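Local structure of xylulose kinase (Escherichia coli, 2ITM) at residues Ile15-Gln20 with Gly427-Ala432; Val89-Ile94 with Pro140-Gln145; Trp134-Glu139 with Ala191-Arg196; Pro311-Ala316 with Glu360-Val365; Glu367-Ala372 with Glu400-Met405. The protein catalyses the ATP-dependent phosphorylation of D-xylulose to D-xylulose 5-phosphate and, less efficiently, that of 1-deoxy-D-xylulose, working as a homodimer of the FGGY kinase family. All blocks are in the same frame, centred on the assembly; numbering follows the deposited sequence.

Contact 1: residues Ile15-Gln20 with Gly427-Ala432; sequences ILLNEQ and GAARLA
L17 and A429 carry this contact, each giving up about 50 Å² to the other segment. L17 CD1 lies 3.7 Å from A429 CB, and L17 CG is almost as near, at 3.8 Å from the same methyl. The leucine therefore brings both its branch point and one branch against A429 CB. Its CG stands beside the backbone N and anti to the carbonyl carbon (chi1 -84°), which carries the branch out from the strand to the helix. R430 adds a smaller share. Its chain bends at chi2 and crosses the leucine at about a right angle, placing NE 3.9 Å from L17 CD1; the methyl sits at the edge of the guanidinium, near its plane. I15, two residues back on the same strand face, reaches A429 CB with CD1 at 4.3 Å, whereas L16 points away from the helix. No hydrogen bond crosses, and the contact is buried and apolar apart from R430. The small alanine allows a close approach: the axes of 15-17 and 427-432 are 9.2 Å apart at their closest and cross at -40°. Strand 11-17 runs between strands 2-7 and 23-30 in the mixed sheet of the N-terminal half, and helix 424-436, from the C-terminal half of the sequence, lies across it; A425 and Q433 of that helix extend the packing to I15 and L17.

Contact 2: residues Val89-Ile94 with Pro140-Gln145; sequences VLRPAI and PEIFRQ
R91 NH1 has two acceptors, E42 OE2 in a salt bridge and P92 O in a weak bond of 2.8 Å bent to 127°, while NE forms a salt bridge with E139 OE2. With its polar end so engaged, R91 offers its shaft to helix 140-143: CD lies 4.4 Å from I142 CG2. L90 has the largest share of the buried surface, 92 of 221 Å². Its CG comes 4.2 Å from I142 CG2, the two side chains lying alongside and running opposite ways; I142 CG1 stands beside its backbone N (chi1 -59°), and CD1 ends 3.8 Å from L90 O. The segment around L90 and R91, ahead of A93 and I94, which pair antiparallel with strand 42-43 in the N-terminal FGGY domain, thus rests on a short helix following helix 128-138. L90 CD2 also packs on Q145, 3.5 Å from Q145 O. Shortening L90 to an alanine would probably open a gap beside I142 CG2 and leave Q145 without its apolar neighbour. V135 touches both R91 and I142.

Contact 3: residues Trp134-Glu139 with Ala191-Arg196; sequences WVQRHE and ACDLSR. With SO4 (sulfate ion), chain D.
Q136 and C192 mark the closest backbone approach, with CA atoms 8.5 Å apart, as the end of helix 128-138 passes the loop after helix 186-190. Across so wide a spacing Q136 is the side chain that reaches over: CG is anti to the backbone N (chi1 -172°) and the chain stays extended beyond it. Its OE1 comes 3.9 Å from D193 OD2, with amide and carboxylate planes 87° apart, and no hydrogen bond forms between them. The link is made by water instead. Q136 NE2 donates to it at 2.9 Å, and the water in turn donates weakly to A191 O at 3.4 Å. F143 packs against both Q136 and D193. Farther along the loop, R196 grips a sulfate, probably from the crystallisation liquor: NE (3.1 Å) and NH2 (2.8 Å, 159°) both point at O2, which lies at the guanidinium edge in its plane. D193, with positive phi, is the C-prime residue of a Schellman motif, D193 N and L194 N both bonding back to helix 186-190 to end it.

Contact 4: residues Pro311-Ala316 with Glu360-Val365; sequences PALIAA and ELARAV
L313 and A362 bring their CA atoms to 6.5 Å, the nearest backbone approach between two helical segments, 311-316 and 360-365. Both belong to the C-terminal half of the FGGY kinase, an actin-like ATPase domain, where the short helix 310-316 leans on the first turns of the long helix 358-381. An alanine at the point of approach permits this spacing. A362 points its CB at the short helix and gives up 54 Å², roughly half of all the surface buried here, while L313 and A316, one turn apart, supply the other wall. A316 CB is the more distant partner, 4.4 Å from A362 CB, a methyl-to-methyl approach. No hydrogen bond crosses between the segments. The carboxylate of E360 is engaged elsewhere, bonding the backbone N of G357 and of D321. A301 of helix 294-304 lies against both L313 and V365, whereas L361 packs on L304 of the second subunit, placing this helix at the dimer interface. The tight spot is the leucine branch. With CG anti to the backbone N (chi1 163°), L313 turns CD1 onto A362, 4.1 Å from A362 CA and only 3.4 Å from A362 CB, closer than carbons usually pack.

Contact 5: residues Glu367-Ala372 with Glu400-Met405; sequences EGVGYA and EYWRQM
W402 and V369 form the closely packed, buried part of this contact, where helices 367-372 and 400-405 cross at -43° with axes 10.6 Å apart. W402 CG is anti to the backbone N (chi1 -168°), and this swings the six-membered ring across to the other helix: CZ2 lies 3.8 Å from V369 CG1 and CH2 4.1 Å from the same methyl, the methyl coming obliquely to the ring. G370 N stands near the ring plane at the edge, 4.3 Å from W402 CZ2. The ring's rotation is fixed further by a hydrogen bond from W402 NE1 to L366 O, so the buried indole N-H is satisfied. G370 and M405 are the nearest residues by CA, 7.5 Å apart. The other part is hardly wider but lies toward the partly exposed E367. M405 crosses E367 at about a right angle, its SD and CE each 3.9 Å from E367 CG; beyond that carbon the glutamate extends to a salt bridge with R363 and a hydrogen bond to Y465. Helix 400-410 links the neighbouring parallel strands 390-393 and 414-417, a beta-alpha-beta crossover in the sheet of the C-terminal actin-like ATPase domain.

How the contacts relate
No direct hydrogen bond crosses any of the five contacts. Contacts 1, 4 and 5 are buried and mainly apolar; contacts 2 and 3 are partly buried, contact 2 apolar across its segments with the charge of R91 met largely outside them, contact 3 bridged by water. Contact 1 alone joins the two sequence halves, and the others are nested within the loop it closes. Contacts 2 and 3, centres about 10 Å apart in the N-terminal half, use helices that follow each other in the chain, and F143 CZ approaches C192 O at 3.5 Å. Contacts 4 and 5, about 11 Å apart between centres, both use helix 358-381, and R363 touches Y401. These pairs lie on opposite sides of the chain's centre.

Contact 1: residues Ile15-Gln20 with Gly427-Ala432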
# COMPACT_ATOMS: atom_id res chain seq x y z
N ILE A 15 31.07 12.26 -27.56
CA ILE A 15 32.18 12.79 -26.78
C ILE A 15 33.48 12.89 -27.55
O ILE A 15 33.71 12.15 -28.52
CB ILE A 15 32.40 11.98 -25.50
CG1 ILE A 15 33.01 10.62 -25.80
CG2 ILE A 15 31.11 11.88 -24.69
CD1 ILE A 15 33.55 9.94 -24.58
N LEU A 16 34.34 13.78 -27.10
CA LEU A 16 35.66 13.97 -27.66
C LEU A 16 36.71 13.66 -26.61
O LEU A 16 36.79 14.38 -25.63
CB LEU A 16 35.79 15.40 -28.12
CG LEU A 16 36.69 15.77 -29.29
CD1 LEU A 16 37.50 16.98 -28.97
CD2 LEU A 16 37.55 14.67 -29.81
N LEU A 17 37.50 12.62 -26.84
CA LEU A 17 38.57 12.26 -25.93
C LEU A 17 39.89 12.79 -26.45
O LEU A 17 40.16 12.73 -27.64
CB LEU A 17 38.69 10.74 -25.81
CG LEU A 17 37.85 9.89 -24.87
CD1 LEU A 17 38.56 8.60 -24.61
CD2 LEU A 17 37.55 10.60 -23.58
N ASN A 18 40.72 13.27 -25.54
CA ASN A 18 42.09 13.63 -25.87
C ASN A 18 43.05 12.45 -25.95
O ASN A 18 42.68 11.32 -25.70
CB ASN A 18 42.61 14.70 -24.91
CG ASN A 18 42.70 14.22 -23.48
OD1 ASN A 18 42.65 15.00 -22.56
ND2 ASN A 18 42.85 12.93 -23.30
N GLU A 19 44.30 12.73 -26.29
CA GLU A 19 45.32 11.71 -26.31
C GLU A 19 45.40 10.96 -24.99
O GLU A 19 45.57 9.75 -24.96
CB GLU A 19 46.68 12.29 -26.69
CG GLU A 19 46.60 13.47 -27.63
CD GLU A 19 45.90 14.67 -27.02
OE1 GLU A 19 44.88 15.11 -27.57
OE2 GLU A 19 46.38 15.17 -25.98
N GLN A 20 45.25 11.69 -23.89
CA GLN A 20 45.39 11.11 -22.58
C GLN A 20 44.14 10.36 -22.13
O GLN A 20 44.10 9.82 -21.03
CB GLN A 20 45.75 12.19 -21.57
CG GLN A 20 46.22 13.49 -22.19
CD GLN A 20 47.37 13.30 -23.14
OE1 GLN A 20 48.19 12.41 -22.96
NE2 GLN A 20 47.42 14.13 -24.17
N GLY A 427 33.28 4.07 -23.42
CA GLY A 427 33.74 2.79 -23.91
C GLY A 427 33.91 2.75 -25.41
O GLY A 427 34.88 2.22 -25.94
N ALA A 428 32.95 3.31 -26.14
CA ALA A 428 33.06 3.49 -27.57
C ALA A 428 34.37 4.17 -27.98
O ALA A 428 35.07 3.70 -28.85
CB ALA A 428 31.87 4.25 -28.10
N ALA A 429 34.69 5.28 -27.33
CA ALA A 429 35.93 5.98 -27.63
C ALA A 429 37.13 5.13 -27.24
O ALA A 429 38.11 5.09 -27.96
CB ALA A 429 35.96 7.30 -26.93
N ARG A 430 37.04 4.45 -26.11
CA ARG A 430 38.11 3.59 -25.64
C ARG A 430 38.43 2.56 -26.70
O ARG A 430 39.58 2.25 -26.96
CB ARG A 430 37.70 2.89 -24.34
CG ARG A 430 38.08 3.60 -23.03
CD ARG A 430 39.24 4.55 -23.19
NE ARG A 430 39.22 5.63 -22.19
CZ ARG A 430 39.13 5.44 -20.89
NH1 ARG A 430 39.01 4.22 -20.42
NH2 ARG A 430 39.13 6.48 -20.07
N LEU A 431 37.40 2.04 -27.34
CA LEU A 431 37.57 1.06 -28.38
C LEU A 431 38.31 1.63 -29.57
O LEU A 431 39.16 0.99 -30.13
CB LEU A 431 36.24 0.43 -28.75
CG LEU A 431 35.67 -0.55 -27.74
CD1 LEU A 431 34.23 -0.82 -28.00
CD2 LEU A 431 36.45 -1.85 -27.75
N ALA A 432 37.98 2.86 -29.95
CA ALA A 432 38.67 3.54 -31.03
C ALA A 432 40.15 3.79 -30.72
O ALA A 432 41.00 3.60 -31.56
CB ALA A 432 37.97 4.82 -31.36

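Contact 2: residues Val89-Ile94 with Pro140-Gln145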
# COMPACT_ATOMS: atom_id res chain seq x y z
N VAL A 89 14.70 1.75 -45.70
CA VAL A 89 14.10 1.36 -44.44
C VAL A 89 12.65 0.91 -44.61
O VAL A 89 11.79 1.69 -44.98
CB VAL A 89 14.22 2.47 -43.38
CG1 VAL A 89 13.30 2.22 -42.24
CG2 VAL A 89 15.65 2.56 -42.88
N LEU A 90 12.44 -0.36 -44.32
CA LEU A 90 11.22 -1.06 -44.66
C LEU A 90 10.09 -0.73 -43.69
O LEU A 90 8.96 -0.55 -44.10
CB LEU A 90 11.48 -2.56 -44.64
CG LEU A 90 11.40 -3.38 -45.92
CD1 LEU A 90 11.09 -2.53 -47.13
CD2 LEU A 90 12.60 -4.26 -46.13
N ARG A 91 10.42 -0.67 -42.41
CA ARG A 91 9.50 -0.25 -41.37
C ARG A 91 10.24 0.42 -40.24
O ARG A 91 11.45 0.42 -40.21
CB ARG A 91 8.71 -1.44 -40.85
CG ARG A 91 9.47 -2.33 -39.89
CD ARG A 91 8.77 -3.63 -39.54
NE ARG A 91 7.41 -3.45 -39.01
CZ ARG A 91 7.05 -2.57 -38.09
NH1 ARG A 91 7.94 -1.77 -37.56
NH2 ARG A 91 5.79 -2.50 -37.70
N PRO A 92 9.51 1.01 -39.31
CA PRO A 92 10.16 1.61 -38.15
C PRO A 92 10.87 0.57 -37.29
O PRO A 92 10.46 -0.58 -37.25
CB PRO A 92 8.98 2.25 -37.37
CG PRO A 92 7.97 2.49 -38.38
CD PRO A 92 8.09 1.35 -39.34
N ALA A 93 11.96 0.97 -36.65
CA ALA A 93 12.72 0.08 -35.80
C ALA A 93 11.91 -0.38 -34.59
O ALA A 93 11.32 0.41 -33.89
CB ALA A 93 14.02 0.71 -35.38
N ILE A 94 11.89 -1.68 -34.38
CA ILE A 94 11.25 -2.27 -33.23
C ILE A 94 12.23 -2.44 -32.08
O ILE A 94 13.12 -3.28 -32.15
CB ILE A 94 10.66 -3.63 -33.60
CG1 ILE A 94 9.70 -3.51 -34.77
CG2 ILE A 94 10.02 -4.29 -32.40
CD1 ILE A 94 9.28 -4.80 -35.28
N PRO A 140 3.74 -9.94 -43.83
CA PRO A 140 4.46 -10.81 -44.76
C PRO A 140 4.98 -10.04 -45.96
O PRO A 140 6.00 -10.39 -46.54
CB PRO A 140 3.39 -11.82 -45.18
CG PRO A 140 2.13 -11.14 -44.92
CD PRO A 140 2.33 -10.32 -43.72
N GLU A 141 4.28 -8.98 -46.31
CA GLU A 141 4.66 -8.14 -47.42
C GLU A 141 5.98 -7.43 -47.16
O GLU A 141 6.81 -7.31 -48.04
CB GLU A 141 3.57 -7.11 -47.67
CG GLU A 141 2.19 -7.57 -47.23
CD GLU A 141 1.95 -7.43 -45.73
OE1 GLU A 141 0.97 -8.01 -45.23
OE2 GLU A 141 2.73 -6.74 -45.06
N ILE A 142 6.16 -6.96 -45.93
CA ILE A 142 7.45 -6.45 -45.47
C ILE A 142 8.52 -7.52 -45.44
O ILE A 142 9.60 -7.31 -45.94
CB ILE A 142 7.32 -5.84 -44.08
CG1 ILE A 142 6.30 -4.70 -44.06
CG2 ILE A 142 8.65 -5.44 -43.55
CD1 ILE A 142 6.68 -3.53 -44.85
N PHE A 143 8.23 -8.65 -44.82
CA PHE A 143 9.21 -9.72 -44.68
C PHE A 143 9.81 -10.12 -46.01
O PHE A 143 11.00 -10.32 -46.14
CB PHE A 143 8.60 -10.94 -44.00
CG PHE A 143 9.61 -11.95 -43.56
CD1 PHE A 143 10.28 -11.81 -42.38
CD2 PHE A 143 9.89 -13.05 -44.35
CE1 PHE A 143 11.21 -12.73 -41.99
CE2 PHE A 143 10.81 -13.97 -43.96
CZ PHE A 143 11.48 -13.81 -42.78
N ARG A 144 8.94 -10.25 -47.01
CA ARG A 144 9.32 -10.59 -48.37
C ARG A 144 10.44 -9.71 -48.92
O ARG A 144 11.19 -10.14 -49.77
CB ARG A 144 8.09 -10.46 -49.28
CG ARG A 144 7.92 -11.55 -50.31
CD ARG A 144 6.70 -11.37 -51.21
NE ARG A 144 6.48 -12.53 -52.07
CZ ARG A 144 5.37 -12.76 -52.77
NH1 ARG A 144 4.36 -11.90 -52.73
NH2 ARG A 144 5.27 -13.85 -53.52
N GLN A 145 10.54 -8.49 -48.42
CA GLN A 145 11.47 -7.50 -48.97
C GLN A 145 12.78 -7.36 -48.18
O GLN A 145 13.63 -6.56 -48.52
CB GLN A 145 10.79 -6.13 -49.05
CG GLN A 145 9.59 -6.04 -49.94
CD GLN A 145 8.91 -4.69 -49.80
OE1 GLN A 145 7.84 -4.59 -49.20
NE2 GLN A 145 9.53 -3.66 -50.33

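Contact 3: residues Trp134-Glu139 with Ala191-Arg196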
# COMPACT_ATOMS: atom_id res chain seq x y z
N TRP A 134 7.55 -12.21 -35.82
CA TRP A 134 6.34 -11.40 -35.77
C TRP A 134 6.07 -10.67 -37.08
O TRP A 134 4.97 -10.73 -37.60
CB TRP A 134 6.39 -10.40 -34.62
CG TRP A 134 5.13 -9.63 -34.41
CD1 TRP A 134 4.16 -9.91 -33.51
CD2 TRP A 134 4.70 -8.46 -35.10
NE1 TRP A 134 3.14 -8.99 -33.60
CE2 TRP A 134 3.46 -8.09 -34.57
CE3 TRP A 134 5.24 -7.69 -36.13
CZ2 TRP A 134 2.76 -6.98 -35.02
CZ3 TRP A 134 4.54 -6.59 -36.56
CH2 TRP A 134 3.32 -6.25 -36.02
N VAL A 135 7.08 -10.02 -37.62
CA VAL A 135 6.94 -9.38 -38.92
C VAL A 135 6.57 -10.37 -40.02
O VAL A 135 5.65 -10.14 -40.79
CB VAL A 135 8.19 -8.58 -39.31
CG1 VAL A 135 8.14 -8.17 -40.78
CG2 VAL A 135 8.35 -7.36 -38.41
N GLN A 136 7.25 -11.50 -40.06
CA GLN A 136 6.88 -12.55 -40.98
C GLN A 136 5.40 -12.91 -40.88
O GLN A 136 4.74 -13.11 -41.88
CB GLN A 136 7.74 -13.79 -40.81
CG GLN A 136 7.46 -14.81 -41.90
CD GLN A 136 8.23 -16.09 -41.72
OE1 GLN A 136 8.48 -16.80 -42.68
NE2 GLN A 136 8.58 -16.40 -40.47
N ARG A 137 4.90 -12.97 -39.65
CA ARG A 137 3.58 -13.50 -39.37
C ARG A 137 2.52 -12.43 -39.54
O ARG A 137 1.40 -12.71 -39.92
CB ARG A 137 3.53 -14.05 -37.95
CG ARG A 137 4.17 -15.41 -37.82
CD ARG A 137 4.58 -15.78 -36.41
NE ARG A 137 3.43 -16.01 -35.56
CZ ARG A 137 2.70 -17.11 -35.58
NH1 ARG A 137 2.98 -18.10 -36.42
NH2 ARG A 137 1.67 -17.22 -34.76
N HIS A 138 2.89 -11.19 -39.26
CA HIS A 138 1.92 -10.12 -39.26
C HIS A 138 2.09 -9.13 -40.41
O HIS A 138 1.17 -8.39 -40.74
CB HIS A 138 1.95 -9.40 -37.92
CG HIS A 138 1.47 -10.23 -36.78
ND1 HIS A 138 0.20 -10.11 -36.27
CD2 HIS A 138 2.08 -11.20 -36.07
CE1 HIS A 138 0.05 -10.97 -35.28
NE2 HIS A 138 1.18 -11.64 -35.14
N GLU A 139 3.27 -9.12 -41.02
CA GLU A 139 3.56 -8.22 -42.12
C GLU A 139 4.33 -8.91 -43.25
O GLU A 139 5.44 -8.52 -43.58
CB GLU A 139 4.33 -6.99 -41.63
CG GLU A 139 3.55 -6.10 -40.67
CD GLU A 139 4.40 -5.05 -40.00
OE1 GLU A 139 3.89 -4.36 -39.11
OE2 GLU A 139 5.57 -4.91 -40.36
N ALA A 191 15.48 -20.97 -38.61
CA ALA A 191 14.24 -21.06 -37.84
C ALA A 191 13.43 -19.80 -37.97
O ALA A 191 12.24 -19.79 -37.71
CB ALA A 191 14.53 -21.35 -36.40
N CYS A 192 14.08 -18.72 -38.37
CA CYS A 192 13.40 -17.47 -38.61
C CYS A 192 13.28 -17.20 -40.10
O CYS A 192 12.83 -16.15 -40.51
CB CYS A 192 14.16 -16.33 -37.93
SG CYS A 192 14.41 -16.50 -36.15
N ASP A 193 13.67 -18.18 -40.91
CA ASP A 193 13.70 -18.02 -42.35
C ASP A 193 14.59 -16.86 -42.77
O ASP A 193 14.20 -16.00 -43.54
CB ASP A 193 12.29 -17.79 -42.88
CG ASP A 193 12.00 -18.60 -44.10
OD1 ASP A 193 12.78 -18.53 -45.07
OD2 ASP A 193 11.02 -19.36 -44.18
N LEU A 194 15.80 -16.87 -42.25
CA LEU A 194 16.78 -15.88 -42.63
C LEU A 194 18.04 -16.62 -42.98
O LEU A 194 18.14 -17.81 -42.75
CB LEU A 194 17.01 -14.91 -41.48
CG LEU A 194 15.79 -14.08 -41.12
CD1 LEU A 194 16.00 -13.25 -39.89
CD2 LEU A 194 15.36 -13.22 -42.28
N SER A 195 18.98 -15.91 -43.56
CA SER A 195 20.27 -16.48 -43.82
C SER A 195 21.36 -15.47 -43.46
O SER A 195 21.09 -14.31 -43.23
CB SER A 195 20.41 -16.88 -45.27
OG SER A 195 20.51 -15.75 -46.10
N ARG A 196 22.59 -15.96 -43.44
CA ARG A 196 23.76 -15.15 -43.14
C ARG A 196 23.88 -13.95 -44.06
O ARG A 196 24.42 -12.93 -43.68
CB ARG A 196 25.03 -16.01 -43.22
CG ARG A 196 24.93 -17.33 -42.51
CD ARG A 196 26.16 -18.20 -42.60
NE ARG A 196 27.32 -17.56 -42.01
CZ ARG A 196 27.82 -17.87 -40.83
NH1 ARG A 196 27.27 -18.82 -40.10
NH2 ARG A 196 28.87 -17.22 -40.38
S SO4 D . 30.67 -15.55 -43.24
O1 SO4 D . 31.91 -15.15 -42.58
O2 SO4 D . 29.54 -15.36 -42.33
O3 SO4 D . 30.48 -14.73 -44.43
O4 SO4 D . 30.78 -16.95 -43.62
O HOH W 1 10.16 -18.80 -40.20

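Contact 4: residues Pro311-Ala316 with Glu360-Val365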
# COMPACT_ATOMS: atom_id res chain seq x y z
N PRO A 311 20.17 12.81 1.30
CA PRO A 311 20.93 12.74 2.52
C PRO A 311 20.14 13.17 3.74
O PRO A 311 20.44 12.69 4.83
CB PRO A 311 22.07 13.71 2.25
CG PRO A 311 22.20 13.68 0.82
CD PRO A 311 20.80 13.71 0.33
N ALA A 312 19.15 14.03 3.57
CA ALA A 312 18.05 14.07 4.52
C ALA A 312 17.66 12.64 4.81
O ALA A 312 17.69 12.17 5.93
CB ALA A 312 16.91 14.84 3.98
N LEU A 313 17.31 11.94 3.75
CA LEU A 313 16.82 10.59 3.89
C LEU A 313 17.81 9.76 4.69
O LEU A 313 17.51 9.29 5.77
CB LEU A 313 16.60 9.98 2.52
CG LEU A 313 16.49 8.47 2.53
CD1 LEU A 313 15.11 8.08 2.95
CD2 LEU A 313 16.79 7.94 1.17
N ILE A 314 19.01 9.59 4.15
CA ILE A 314 19.96 8.63 4.71
C ILE A 314 20.14 8.94 6.17
O ILE A 314 20.56 8.10 6.95
CB ILE A 314 21.27 8.67 3.92
CG1 ILE A 314 21.56 7.34 3.25
CG2 ILE A 314 22.41 9.00 4.83
CD1 ILE A 314 20.90 7.20 1.91
N ALA A 315 19.81 10.19 6.55
CA ALA A 315 19.94 10.60 7.94
C ALA A 315 18.71 10.28 8.76
O ALA A 315 18.81 9.93 9.92
CB ALA A 315 20.27 12.06 8.03
N ALA A 316 17.53 10.41 8.15
CA ALA A 316 16.33 10.05 8.84
C ALA A 316 16.46 8.62 9.35
O ALA A 316 16.06 8.31 10.46
CB ALA A 316 15.15 10.16 7.91
N GLU A 360 11.56 5.17 10.27
CA GLU A 360 11.42 3.74 10.11
C GLU A 360 11.22 3.39 8.65
O GLU A 360 11.89 2.52 8.11
CB GLU A 360 10.24 3.25 10.94
CG GLU A 360 10.45 3.30 12.45
CD GLU A 360 10.65 4.69 13.00
OE1 GLU A 360 11.59 4.88 13.77
OE2 GLU A 360 9.88 5.59 12.67
N LEU A 361 10.30 4.10 8.02
CA LEU A 361 10.00 3.89 6.62
C LEU A 361 11.25 4.01 5.78
O LEU A 361 11.49 3.22 4.89
CB LEU A 361 8.94 4.88 6.16
CG LEU A 361 7.55 4.28 6.09
CD1 LEU A 361 7.36 3.29 7.18
CD2 LEU A 361 6.45 5.33 6.08
N ALA A 362 12.04 5.02 6.08
CA ALA A 362 13.23 5.31 5.30
C ALA A 362 14.27 4.23 5.48
O ALA A 362 14.90 3.81 4.54
CB ALA A 362 13.79 6.65 5.69
N ARG A 363 14.44 3.78 6.71
CA ARG A 363 15.21 2.58 6.97
C ARG A 363 14.75 1.35 6.20
O ARG A 363 15.56 0.62 5.68
CB ARG A 363 15.23 2.28 8.45
CG ARG A 363 16.56 2.47 9.05
CD ARG A 363 17.37 1.23 9.21
NE ARG A 363 18.18 1.37 10.40
CZ ARG A 363 19.19 0.59 10.74
NH1 ARG A 363 19.53 -0.42 9.96
NH2 ARG A 363 19.83 0.81 11.85
N ALA A 364 13.44 1.14 6.15
CA ALA A 364 12.88 -0.00 5.45
C ALA A 364 13.25 -0.03 3.97
O ALA A 364 13.66 -1.05 3.45
CB ALA A 364 11.40 -0.05 5.63
N VAL A 365 13.12 1.11 3.31
CA VAL A 365 13.46 1.23 1.91
C VAL A 365 14.91 0.87 1.61
O VAL A 365 15.18 0.05 0.75
CB VAL A 365 13.10 2.61 1.35
CG1 VAL A 365 13.35 2.66 -0.12
CG2 VAL A 365 11.66 2.92 1.63

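Contact 5: residues Glu367-Ala372 with Glu400-Met405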
# COMPACT_ATOMS: atom_id res chain seq x y z
N GLU A 367 17.01 -0.89 3.33
CA GLU A 367 17.32 -2.26 3.64
C GLU A 367 16.70 -3.20 2.61
O GLU A 367 17.33 -4.16 2.20
CB GLU A 367 16.87 -2.61 5.06
CG GLU A 367 17.67 -1.90 6.13
CD GLU A 367 17.28 -2.28 7.55
OE1 GLU A 367 16.09 -2.46 7.82
OE2 GLU A 367 18.19 -2.37 8.38
N GLY A 368 15.48 -2.91 2.20
CA GLY A 368 14.79 -3.72 1.22
C GLY A 368 15.35 -3.67 -0.19
O GLY A 368 15.49 -4.68 -0.86
N VAL A 369 15.65 -2.47 -0.65
CA VAL A 369 16.41 -2.32 -1.87
C VAL A 369 17.74 -3.05 -1.76
O VAL A 369 18.12 -3.78 -2.65
CB VAL A 369 16.63 -0.85 -2.24
CG1 VAL A 369 17.52 -0.75 -3.45
CG2 VAL A 369 15.32 -0.16 -2.49
N GLY A 370 18.43 -2.85 -0.65
CA GLY A 370 19.61 -3.62 -0.33
C GLY A 370 19.44 -5.12 -0.47
O GLY A 370 20.23 -5.77 -1.11
N TYR A 371 18.39 -5.64 0.15
CA TYR A 371 18.12 -7.07 0.13
C TYR A 371 17.92 -7.60 -1.29
O TYR A 371 18.45 -8.63 -1.66
CB TYR A 371 16.91 -7.42 0.99
CG TYR A 371 17.05 -7.12 2.47
CD1 TYR A 371 18.26 -7.21 3.13
CD2 TYR A 371 15.95 -6.74 3.20
CE1 TYR A 371 18.36 -6.94 4.46
CE2 TYR A 371 16.04 -6.46 4.53
CZ TYR A 371 17.25 -6.56 5.16
OH TYR A 371 17.31 -6.28 6.49
N ALA A 372 17.13 -6.86 -2.06
CA ALA A 372 16.90 -7.14 -3.47
C ALA A 372 18.19 -7.19 -4.29
O ALA A 372 18.44 -8.15 -5.00
CB ALA A 372 15.95 -6.13 -4.04
N GLU A 400 27.64 7.16 1.49
CA GLU A 400 28.58 6.33 2.23
C GLU A 400 27.88 5.34 3.15
O GLU A 400 28.23 4.18 3.22
CB GLU A 400 29.51 7.22 3.04
CG GLU A 400 30.49 6.49 3.93
CD GLU A 400 31.22 7.44 4.86
OE1 GLU A 400 30.59 8.39 5.35
OE2 GLU A 400 32.42 7.24 5.10
N TYR A 401 26.88 5.83 3.86
CA TYR A 401 26.10 4.98 4.73
C TYR A 401 25.53 3.79 3.98
O TYR A 401 25.62 2.67 4.44
CB TYR A 401 24.98 5.76 5.39
CG TYR A 401 24.15 4.91 6.31
CD1 TYR A 401 24.75 4.13 7.27
CD2 TYR A 401 22.78 4.88 6.20
CE1 TYR A 401 24.01 3.35 8.11
CE2 TYR A 401 22.02 4.09 7.03
CZ TYR A 401 22.65 3.33 7.98
OH TYR A 401 21.92 2.54 8.82
N TRP A 402 24.95 4.04 2.81
CA TRP A 402 24.23 3.01 2.13
C TRP A 402 25.15 2.01 1.48
O TRP A 402 24.92 0.83 1.50
CB TRP A 402 23.27 3.58 1.10
CG TRP A 402 22.33 2.54 0.58
CD1 TRP A 402 21.53 1.72 1.32
CD2 TRP A 402 22.11 2.20 -0.77
NE1 TRP A 402 20.82 0.88 0.50
CE2 TRP A 402 21.16 1.15 -0.79
CE3 TRP A 402 22.61 2.66 -1.99
CZ2 TRP A 402 20.71 0.58 -1.97
CZ3 TRP A 402 22.16 2.09 -3.14
CH2 TRP A 402 21.22 1.06 -3.13
N ARG A 403 26.24 2.52 0.92
CA ARG A 403 27.28 1.69 0.35
C ARG A 403 27.76 0.66 1.35
O ARG A 403 27.98 -0.50 1.01
CB ARG A 403 28.45 2.54 -0.13
CG ARG A 403 28.21 3.31 -1.43
CD ARG A 403 29.47 3.71 -2.14
NE ARG A 403 30.32 4.52 -1.28
CZ ARG A 403 30.19 5.83 -1.10
NH1 ARG A 403 29.24 6.50 -1.72
NH2 ARG A 403 31.01 6.47 -0.29
N GLN A 404 27.93 1.09 2.60
CA GLN A 404 28.35 0.19 3.66
C GLN A 404 27.28 -0.79 4.05
O GLN A 404 27.55 -1.95 4.27
CB GLN A 404 28.75 0.98 4.89
CG GLN A 404 29.31 0.11 5.97
CD GLN A 404 30.60 -0.52 5.57
OE1 GLN A 404 30.81 -1.71 5.76
NE2 GLN A 404 31.49 0.28 5.01
N MET A 405 26.05 -0.30 4.16
CA MET A 405 24.91 -1.15 4.37
C MET A 405 24.86 -2.22 3.32
O MET A 405 24.60 -3.38 3.61
CB MET A 405 23.62 -0.36 4.39
CG MET A 405 22.38 -1.24 4.49
SD MET A 405 20.82 -0.39 4.43
CE MET A 405 20.86 0.39 6.00